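Local coordinates for 30-kDa cleavage and polyadenylation specificity factor 30 (Arabidopsis thaliana, PDB 5ZUU), which binds m6A-modified RNA through the YTH domain described here and, within the CPSF complex, takes part in pre-mRNA 3'-end formation and poly(A) site selection, at residues 10-14 with 15-19; 128-131 with 132-135; 146-149 with 150-153. One frame throughout, in Å; residues are numbered along the deposited sequence.

Interaction 1: residues 10-14 with 15-19; sequences HPLPQ and GVNRY
Asn17 ties Pro13 to Tyr19 with a single amide nitrogen. One N-H of Asn17 ND2 runs almost straight (169°) to Pro13 O at 3.2 Å, and Pro13 O lies almost in the plane of the Asn17 amide. The second N-H points the other way, to the hydroxyl of the next-but-one residue on the strand: Asn17 ND2 to Tyr19 OH is 3.0 Å. ND2 is therefore gripped by two acceptors, and with OD1 taken up by Asn58 the amide is fixed in its rotation. The asparagine reaches this place with CG beside its own backbone N and anti to the carbonyl carbon (chi1 -61°).

The van der Waals part is slight. Leu12 and Tyr19 approach from opposite directions, and Leu12 CD2 comes to rest 4.0 Å from Tyr19 OH. Leu12 CG lies 4.3 Å from Asn17 ND2, so the leucine borders the amide nitrogen and the hydroxyl that it binds.

At Gly15 the backbone takes a positive phi; a side chain there would be jammed against the carbonyl oxygen of Gln14, which accounts for a glycine between the prolines and the strand.

This link joins the N-terminal arm to the beginning of strand 17-24, about 14 Å from the RNA at the nearest atoms. Pro13 packs on Leu108 of strand 103-114 and on Asn58 and Ile60 of strand 58-65. Leu12 and Tyr19 touch Ala149 and Glu146 of helix 142-154, while Arg18 of the strand forms salt bridges with Glu51 and Glu139.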
loop_
_atom_site.group_PDB
_atom_site.type_symbol
_atom_site.label_atom_id
_atom_site.label_comp_id
_atom_site.label_asym_id
_atom_site.label_seq_id
_atom_site.Cartn_x
_atom_site.Cartn_y
_atom_site.Cartn_z
ATOM N N HIS A 10 -1.884 12.201 -2.531
ATOM C CA HIS A 10 -0.555 12.612 -2.232
ATOM C C HIS A 10 0.263 12.082 -3.386
ATOM O O HIS A 10 0.079 10.940 -3.807
ATOM C CB HIS A 10 -0.039 12.042 -0.907
ATOM C CG HIS A 10 -0.844 12.461 0.258
ATOM N ND1 HIS A 10 -0.627 13.657 0.910
ATOM C CD2 HIS A 10 -1.923 11.901 0.843
ATOM C CE1 HIS A 10 -1.515 13.796 1.879
ATOM N NE2 HIS A 10 -2.329 12.754 1.850
ATOM N N PRO A 11 1.158 12.916 -3.899
ATOM C CA PRO A 11 2.116 12.465 -4.898
ATOM C C PRO A 11 3.116 11.417 -4.324
ATOM O O PRO A 11 3.440 11.420 -3.153
ATOM C CB PRO A 11 2.855 13.737 -5.244
ATOM C CG PRO A 11 2.859 14.490 -3.939
ATOM C CD PRO A 11 1.509 14.226 -3.327
ATOM N N LEU A 12 3.581 10.540 -5.189
ATOM C CA LEU A 12 4.621 9.639 -4.879
ATOM C C LEU A 12 5.767 10.435 -4.271
ATOM O O LEU A 12 6.213 11.369 -4.882
ATOM C CB LEU A 12 5.022 8.949 -6.174
ATOM C CG LEU A 12 5.735 7.634 -6.001
ATOM C CD1 LEU A 12 4.790 6.656 -5.318
ATOM C CD2 LEU A 12 6.187 7.179 -7.368
ATOM N N PRO A 13 6.196 10.138 -3.015
ATOM C CA PRO A 13 7.337 10.857 -2.467
ATOM C C PRO A 13 8.534 10.792 -3.410
ATOM O O PRO A 13 8.728 9.777 -4.133
ATOM C CB PRO A 13 7.694 10.067 -1.207
ATOM C CG PRO A 13 6.482 9.306 -0.845
ATOM C CD PRO A 13 5.692 9.111 -2.087
ATOM N N GLN A 14 9.297 11.877 -3.418
ATOM C CA GLN A 14 10.475 11.965 -4.257
ATOM C C GLN A 14 11.601 11.248 -3.545
ATOM O O GLN A 14 11.629 11.144 -2.279
ATOM C CB GLN A 14 10.863 13.434 -4.504
ATOM C CG GLN A 14 9.882 14.214 -5.393
ATOM C CD GLN A 14 10.062 15.724 -5.277
ATOM O OE1 GLN A 14 9.985 16.291 -4.173
ATOM N NE2 GLN A 14 10.355 16.381 -6.414
ATOM N N GLY A 15 12.522 10.774 -4.359
ATOM C CA GLY A 15 13.799 10.237 -3.872
ATOM C C GLY A 15 13.921 8.759 -4.093
ATOM O O GLY A 15 13.217 8.177 -4.942
ATOM N N VAL A 16 14.800 8.132 -3.311
ATOM C CA VAL A 16 15.045 6.692 -3.481
ATOM C C VAL A 16 14.003 5.888 -2.697
ATOM O O VAL A 16 13.955 5.894 -1.497
ATOM C CB VAL A 16 16.514 6.304 -3.192
ATOM C CG1 VAL A 16 16.664 4.778 -3.169
ATOM C CG2 VAL A 16 17.388 6.929 -4.296
ATOM N N ASN A 17 13.157 5.185 -3.421
ATOM C CA ASN A 17 12.073 4.427 -2.827
ATOM C C ASN A 17 12.309 2.929 -3.064
ATOM O O ASN A 17 12.964 2.542 -4.024
ATOM C CB ASN A 17 10.778 4.805 -3.520
ATOM C CG ASN A 17 10.395 6.264 -3.390
ATOM O OD1 ASN A 17 10.820 7.018 -2.493
ATOM N ND2 ASN A 17 9.506 6.653 -4.262
ATOM N N ARG A 18 11.712 2.083 -2.229
ATOM C CA ARG A 18 11.518 0.657 -2.577
ATOM C C ARG A 18 10.055 0.431 -2.549
ATOM O O ARG A 18 9.317 1.160 -1.786
ATOM C CB ARG A 18 12.218 -0.262 -1.552
ATOM C CG ARG A 18 13.706 -0.121 -1.674
ATOM C CD ARG A 18 14.447 -0.784 -0.545
ATOM N NE ARG A 18 14.355 -2.245 -0.645
ATOM C CZ ARG A 18 14.928 -3.072 0.237
ATOM N NH1 ARG A 18 15.610 -2.595 1.239
ATOM N NH2 ARG A 18 14.840 -4.379 0.091
ATOM N N TYR A 19 9.636 -0.588 -3.294
ATOM C CA TYR A 19 8.249 -0.880 -3.594
ATOM C C TYR A 19 7.957 -2.345 -3.348
ATOM O O TYR A 19 8.712 -3.217 -3.844
ATOM C CB TYR A 19 7.980 -0.615 -5.135
ATOM C CG TYR A 19 8.304 0.771 -5.542
ATOM C CD1 TYR A 19 9.623 1.154 -5.822
ATOM C CD2 TYR A 19 7.321 1.744 -5.575
ATOM C CE1 TYR A 19 9.928 2.472 -6.166
ATOM C CE2 TYR A 19 7.622 3.053 -5.921
ATOM C CZ TYR A 19 8.916 3.413 -6.193
ATOM O OH TYR A 19 9.199 4.710 -6.498
#

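Interaction 2: residues 128-131 with 132-135; sequences NLPV and KISR. With nucleotides of chain F.
Ser134 folds back onto Val131 at the end of two overlapping turns, a type I beta turn from Pro130 to Ile133 and an inverse gamma turn centred on Ile133, which present this loop of the YTH domain to the RNA. Ser134 OG donates to Val131 O at 2.6 Å, tilted 28° from the carbonyl plane; with OG beside its own backbone N (chi1 -73°), the hydroxyl is turned back to the carbonyl. The beta turn is closed by Ile133 N to Pro130 O, 3.0 Å, a bent bond in which the donor stands above the carbonyl plane. A water lies 2.8 Å from Pro130 O and is placed to donate to it and to Ile133 O, though its protons cannot be assigned with certainty.

Ile133 packs by CD1 on Pro130 CG at 4.2 Å and by CG2 near Leu129 CD1. Three backbone atoms approach the ribose 2'-hydroxyl of C6 of chain F, a group that DNA lacks. Ser134 N donates weakly to its O2', while Lys132 O and Ser134 O are both possible weak acceptors of its one proton. Lys132 runs extended beside the U7 ribose of chain F. The base of C6 of chain F lies over one face of the Arg135 guanidinium, offset toward its rim, with Arg135 NH1 3.3 Å from C4 of C6 of chain F.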
loop_
_atom_site.group_PDB
_atom_site.type_symbol
_atom_site.label_atom_id
_atom_site.label_comp_id
_atom_site.label_asym_id
_atom_site.label_seq_id
_atom_site.Cartn_x
_atom_site.Cartn_y
_atom_site.Cartn_z
ATOM N N ASN A 128 10.876 -12.566 -13.520
ATOM C CA ASN A 128 10.366 -11.886 -14.679
ATOM C C ASN A 128 8.889 -12.247 -14.978
ATOM O O ASN A 128 8.445 -12.153 -16.114
ATOM C CB ASN A 128 11.252 -12.189 -15.925
ATOM C CG ASN A 128 12.701 -11.854 -15.734
ATOM O OD1 ASN A 128 13.052 -10.764 -15.305
ATOM N ND2 ASN A 128 13.574 -12.761 -16.162
ATOM N N LEU A 129 8.146 -12.651 -13.968
ATOM C CA LEU A 129 6.733 -12.876 -14.084
ATOM C C LEU A 129 5.950 -11.514 -14.095
ATOM O O LEU A 129 6.422 -10.519 -13.531
ATOM C CB LEU A 129 6.266 -13.723 -12.905
ATOM C CG LEU A 129 6.752 -15.188 -12.919
ATOM C CD1 LEU A 129 6.673 -15.794 -11.512
ATOM C CD2 LEU A 129 5.971 -16.000 -13.923
ATOM N N PRO A 130 4.747 -11.480 -14.703
ATOM C CA PRO A 130 3.981 -10.242 -14.744
ATOM C C PRO A 130 3.679 -9.776 -13.343
ATOM O O PRO A 130 3.488 -10.589 -12.469
ATOM C CB PRO A 130 2.685 -10.602 -15.486
ATOM C CG PRO A 130 2.777 -12.019 -15.820
ATOM C CD PRO A 130 4.172 -12.520 -15.577
ATOM N N VAL A 131 3.716 -8.476 -13.103
ATOM C CA VAL A 131 3.565 -7.980 -11.730
ATOM C C VAL A 131 2.276 -8.367 -11.016
ATOM O O VAL A 131 2.245 -8.336 -9.793
ATOM C CB VAL A 131 3.720 -6.469 -11.654
ATOM C CG1 VAL A 131 5.105 -6.073 -12.140
ATOM C CG2 VAL A 131 2.641 -5.741 -12.470
ATOM N N LYS A 132 1.200 -8.700 -11.760
ATOM C CA LYS A 132 -0.031 -9.217 -11.139
ATOM C C LYS A 132 0.183 -10.497 -10.316
ATOM O O LYS A 132 -0.532 -10.711 -9.354
ATOM C CB LYS A 132 -1.179 -9.415 -12.124
ATOM C CG LYS A 132 -0.993 -10.495 -13.171
ATOM C CD LYS A 132 -2.330 -10.974 -13.658
ATOM C CE LYS A 132 -2.159 -11.983 -14.793
ATOM N NZ LYS A 132 -3.522 -12.296 -15.279
ATOM N N ILE A 133 1.170 -11.307 -10.728
ATOM C CA ILE A 133 1.604 -12.527 -10.006
ATOM C C ILE A 133 2.621 -12.130 -8.943
ATOM O O ILE A 133 3.832 -12.144 -9.166
ATOM C CB ILE A 133 2.210 -13.580 -10.980
ATOM C CG1 ILE A 133 1.264 -13.736 -12.164
ATOM C CG2 ILE A 133 2.462 -14.908 -10.259
ATOM C CD1 ILE A 133 1.495 -14.947 -13.040
ATOM N N SER A 134 2.097 -11.633 -7.846
ATOM C CA SER A 134 2.853 -11.104 -6.725
ATOM C C SER A 134 2.189 -11.600 -5.459
ATOM O O SER A 134 0.999 -11.359 -5.263
ATOM C CB SER A 134 2.873 -9.571 -6.755
ATOM O OG SER A 134 3.712 -9.088 -7.781
ATOM N N ARG A 135 2.912 -12.402 -4.663
ATOM C CA ARG A 135 2.465 -12.777 -3.312
ATOM C C ARG A 135 2.618 -11.595 -2.384
ATOM O O ARG A 135 3.238 -10.592 -2.718
ATOM C CB ARG A 135 3.210 -14.031 -2.800
ATOM C CG ARG A 135 2.802 -15.321 -3.531
ATOM C CD ARG A 135 3.156 -16.612 -2.772
ATOM N NE ARG A 135 2.482 -17.910 -3.146
ATOM C CZ ARG A 135 2.776 -18.576 -4.236
ATOM N NH1 ARG A 135 2.224 -19.721 -4.532
ATOM N NH2 ARG A 135 3.639 -18.058 -5.087
ATOM P P C F 6 -0.974 -14.378 -0.882
ATOM O OP1 C F 6 -1.146 -15.740 -1.387
ATOM O OP2 C F 6 0.369 -13.935 -0.427
ATOM O "O5'" C F 6 -1.407 -13.338 -2.030
ATOM C "C5'" C F 6 -2.220 -13.780 -3.122
ATOM C "C4'" C F 6 -1.459 -13.663 -4.421
ATOM O "O4'" C F 6 -0.351 -14.592 -4.423
ATOM C "C3'" C F 6 -2.244 -13.979 -5.687
ATOM O "O3'" C F 6 -2.976 -12.828 -6.091
ATOM C "C2'" C F 6 -1.132 -14.351 -6.641
ATOM O "O2'" C F 6 -0.468 -13.224 -7.184
ATOM C "C1'" C F 6 -0.217 -15.151 -5.719
ATOM N N1 C F 6 -0.514 -16.597 -5.631
ATOM C C2 C F 6 -0.219 -17.403 -6.736
ATOM O O2 C F 6 0.221 -16.872 -7.764
ATOM N N3 C F 6 -0.412 -18.737 -6.655
ATOM C C4 C F 6 -0.861 -19.276 -5.517
ATOM N N4 C F 6 -1.049 -20.592 -5.490
ATOM C C5 C F 6 -1.162 -18.482 -4.367
ATOM C C6 C F 6 -0.969 -17.160 -4.467
ATOM P P U F 7 -4.384 -12.945 -6.787
ATOM O OP1 U F 7 -4.899 -11.592 -6.920
ATOM O OP2 U F 7 -5.199 -13.933 -6.156
ATOM O "O5'" U F 7 -4.063 -13.498 -8.243
ATOM C "C5'" U F 7 -3.342 -12.667 -9.149
ATOM C "C4'" U F 7 -2.945 -13.464 -10.352
ATOM O "O4'" U F 7 -2.100 -14.574 -9.959
ATOM C "C3'" U F 7 -4.109 -14.099 -11.080
ATOM O "O3'" U F 7 -4.568 -13.151 -12.024
ATOM C "C2'" U F 7 -3.462 -15.278 -11.766
ATOM O "O2'" U F 7 -2.685 -14.887 -12.875
ATOM C "C1'" U F 7 -2.489 -15.731 -10.692
ATOM N N1 U F 7 -2.986 -16.736 -9.749
ATOM C C2 U F 7 -2.961 -18.067 -10.136
ATOM O O2 U F 7 -2.678 -18.432 -11.273
ATOM N N3 U F 7 -3.323 -18.953 -9.156
ATOM C C4 U F 7 -3.652 -18.665 -7.848
ATOM O O4 U F 7 -3.912 -19.585 -7.074
ATOM C C5 U F 7 -3.666 -17.269 -7.530
ATOM C C6 U F 7 -3.323 -16.377 -8.464
HETATM O O HOH W 1 5.750 -11.014 -10.859
#

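Interaction 3: residues 146-149 with 150-153; sequences EQLA and SLLY
The ring of Tyr153 turns an edge to Ala149: the carbonyl oxygen Ala149 O lies near the ring plane, 3.4 Å from Tyr153 CD2. The same oxygen accepts the N-H of Tyr153 (Tyr153 N to Ala149 O 3.3 Å), so backbone and ring edge of one residue meet a single carbonyl a helical turn back. Beyond the ring, Tyr153 OH is hydrogen-bonded to His10 O. The other flat group, the amide of Gln147, is carried by a chain bent at chi2 (-56°) and brings OE1 to 4.1 Å from Ser150 OG.

Gln147 O is doubly held. Leu151 N gives the regular helical bond at 3.2 Å, and Ser150 OG adds a second at 2.8 Å from the same face of the carbonyl plane. The serine hydroxyl manages this because OG stands between its own N and carbonyl carbon (chi1 90°), leaning back over the preceding turn. An alanine here has no hydroxyl to offer, and Gln147 O is likely to be held less firmly, without its second donor.

Leu148 and Leu151 touch by their CD1 methyls, 4.4 Å apart. Leu152 is one of several side chains that seat helix 142-154 on the sheet; it packs on Phe71 and Cys74 of strand 70-77 and on Cys111 and Leu113 of strand 103-114. Leu148 also reaches Phe71, and meets Thr118 and Leu121 in a loop.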
loop_
_atom_site.group_PDB
_atom_site.type_symbol
_atom_site.label_atom_id
_atom_site.label_comp_id
_atom_site.label_asym_id
_atom_site.label_seq_id
_atom_site.Cartn_x
_atom_site.Cartn_y
_atom_site.Cartn_z
ATOM N N GLU A 146 8.338 1.776 -9.650
ATOM C CA GLU A 146 8.028 3.132 -10.046
ATOM C C GLU A 146 7.064 3.187 -11.297
ATOM O O GLU A 146 6.137 3.918 -11.290
ATOM C CB GLU A 146 9.344 3.815 -10.291
ATOM C CG GLU A 146 9.288 5.283 -10.633
ATOM C CD GLU A 146 10.716 5.762 -10.884
ATOM O OE1 GLU A 146 11.417 5.155 -11.769
ATOM O OE2 GLU A 146 11.166 6.653 -10.140
ATOM N N GLN A 147 7.242 2.319 -12.285
ATOM C CA GLN A 147 6.293 2.183 -13.358
ATOM C C GLN A 147 4.928 1.760 -12.935
ATOM O O GLN A 147 3.952 2.323 -13.430
ATOM C CB GLN A 147 6.788 1.219 -14.462
ATOM C CG GLN A 147 8.058 1.707 -15.147
ATOM C CD GLN A 147 7.892 3.107 -15.743
ATOM O OE1 GLN A 147 6.862 3.394 -16.353
ATOM N NE2 GLN A 147 8.877 3.988 -15.553
ATOM N N LEU A 148 4.835 0.761 -12.039
ATOM C CA LEU A 148 3.563 0.313 -11.565
ATOM C C LEU A 148 2.867 1.386 -10.738
ATOM O O LEU A 148 1.693 1.607 -10.928
ATOM C CB LEU A 148 3.712 -0.956 -10.771
ATOM C CG LEU A 148 2.432 -1.576 -10.198
ATOM C CD1 LEU A 148 1.461 -1.851 -11.310
ATOM C CD2 LEU A 148 2.749 -2.871 -9.450
ATOM N N ALA A 149 3.569 2.036 -9.839
ATOM C CA ALA A 149 2.957 3.160 -9.104
ATOM C C ALA A 149 2.510 4.273 -10.084
ATOM O O ALA A 149 1.432 4.830 -9.972
ATOM C CB ALA A 149 3.936 3.754 -8.104
ATOM N N SER A 150 3.323 4.581 -11.084
ATOM C CA SER A 150 2.900 5.609 -12.024
ATOM C C SER A 150 1.539 5.271 -12.700
ATOM O O SER A 150 0.748 6.180 -12.931
ATOM C CB SER A 150 4.021 5.947 -13.013
ATOM O OG SER A 150 3.870 5.087 -14.092
ATOM N N LEU A 151 1.238 3.987 -12.946
ATOM C CA LEU A 151 -0.051 3.603 -13.518
ATOM C C LEU A 151 -1.223 3.891 -12.560
ATOM O O LEU A 151 -2.361 4.195 -12.996
ATOM C CB LEU A 151 -0.101 2.115 -13.905
ATOM C CG LEU A 151 0.873 1.729 -15.008
ATOM C CD1 LEU A 151 0.953 0.219 -15.194
ATOM C CD2 LEU A 151 0.543 2.410 -16.339
ATOM N N LEU A 152 -0.958 3.704 -11.271
ATOM C CA LEU A 152 -1.939 4.007 -10.259
ATOM C C LEU A 152 -2.357 5.498 -10.349
ATOM O O LEU A 152 -3.543 5.809 -10.264
ATOM C CB LEU A 152 -1.392 3.750 -8.860
ATOM C CG LEU A 152 -1.054 2.321 -8.396
ATOM C CD1 LEU A 152 -0.330 2.425 -7.038
ATOM C CD2 LEU A 152 -2.339 1.512 -8.299
ATOM N N TYR A 153 -1.383 6.389 -10.457
ATOM C CA TYR A 153 -1.641 7.836 -10.582
ATOM C C TYR A 153 -2.356 8.249 -11.913
ATOM O O TYR A 153 -2.860 9.366 -11.990
ATOM C CB TYR A 153 -0.360 8.597 -10.401
ATOM C CG TYR A 153 -0.025 8.677 -8.946
ATOM C CD1 TYR A 153 -0.551 9.696 -8.132
ATOM C CD2 TYR A 153 0.771 7.701 -8.348
ATOM C CE1 TYR A 153 -0.252 9.737 -6.781
ATOM C CE2 TYR A 153 1.070 7.736 -7.018
ATOM C CZ TYR A 153 0.546 8.738 -6.214
ATOM O OH TYR A 153 0.936 8.777 -4.891
#

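In the fold
Interactions 1, 2 and 3 follow one another along the chain, and helix 142-154 of interaction 3 touches both of the others. The centre of interaction 3 is 11 Å from that of interaction 1 and 15 Å from that of interaction 2, whereas interactions 1 and 2 are 21 Å apart and do not touch. Tyr19 CZ packs against Glu146 N, and Val131 CG2 meets Leu148 CD2 at 4.2 Å. Interaction 1 leads into strand 17-24 of the mixed sheet; interaction 2 begins on the second strand of the small two-stranded sheet and runs into the loop after it. The helix touches the loop leading into strand 17-24 and the RNA-contacting loop, each by a separate set of residues.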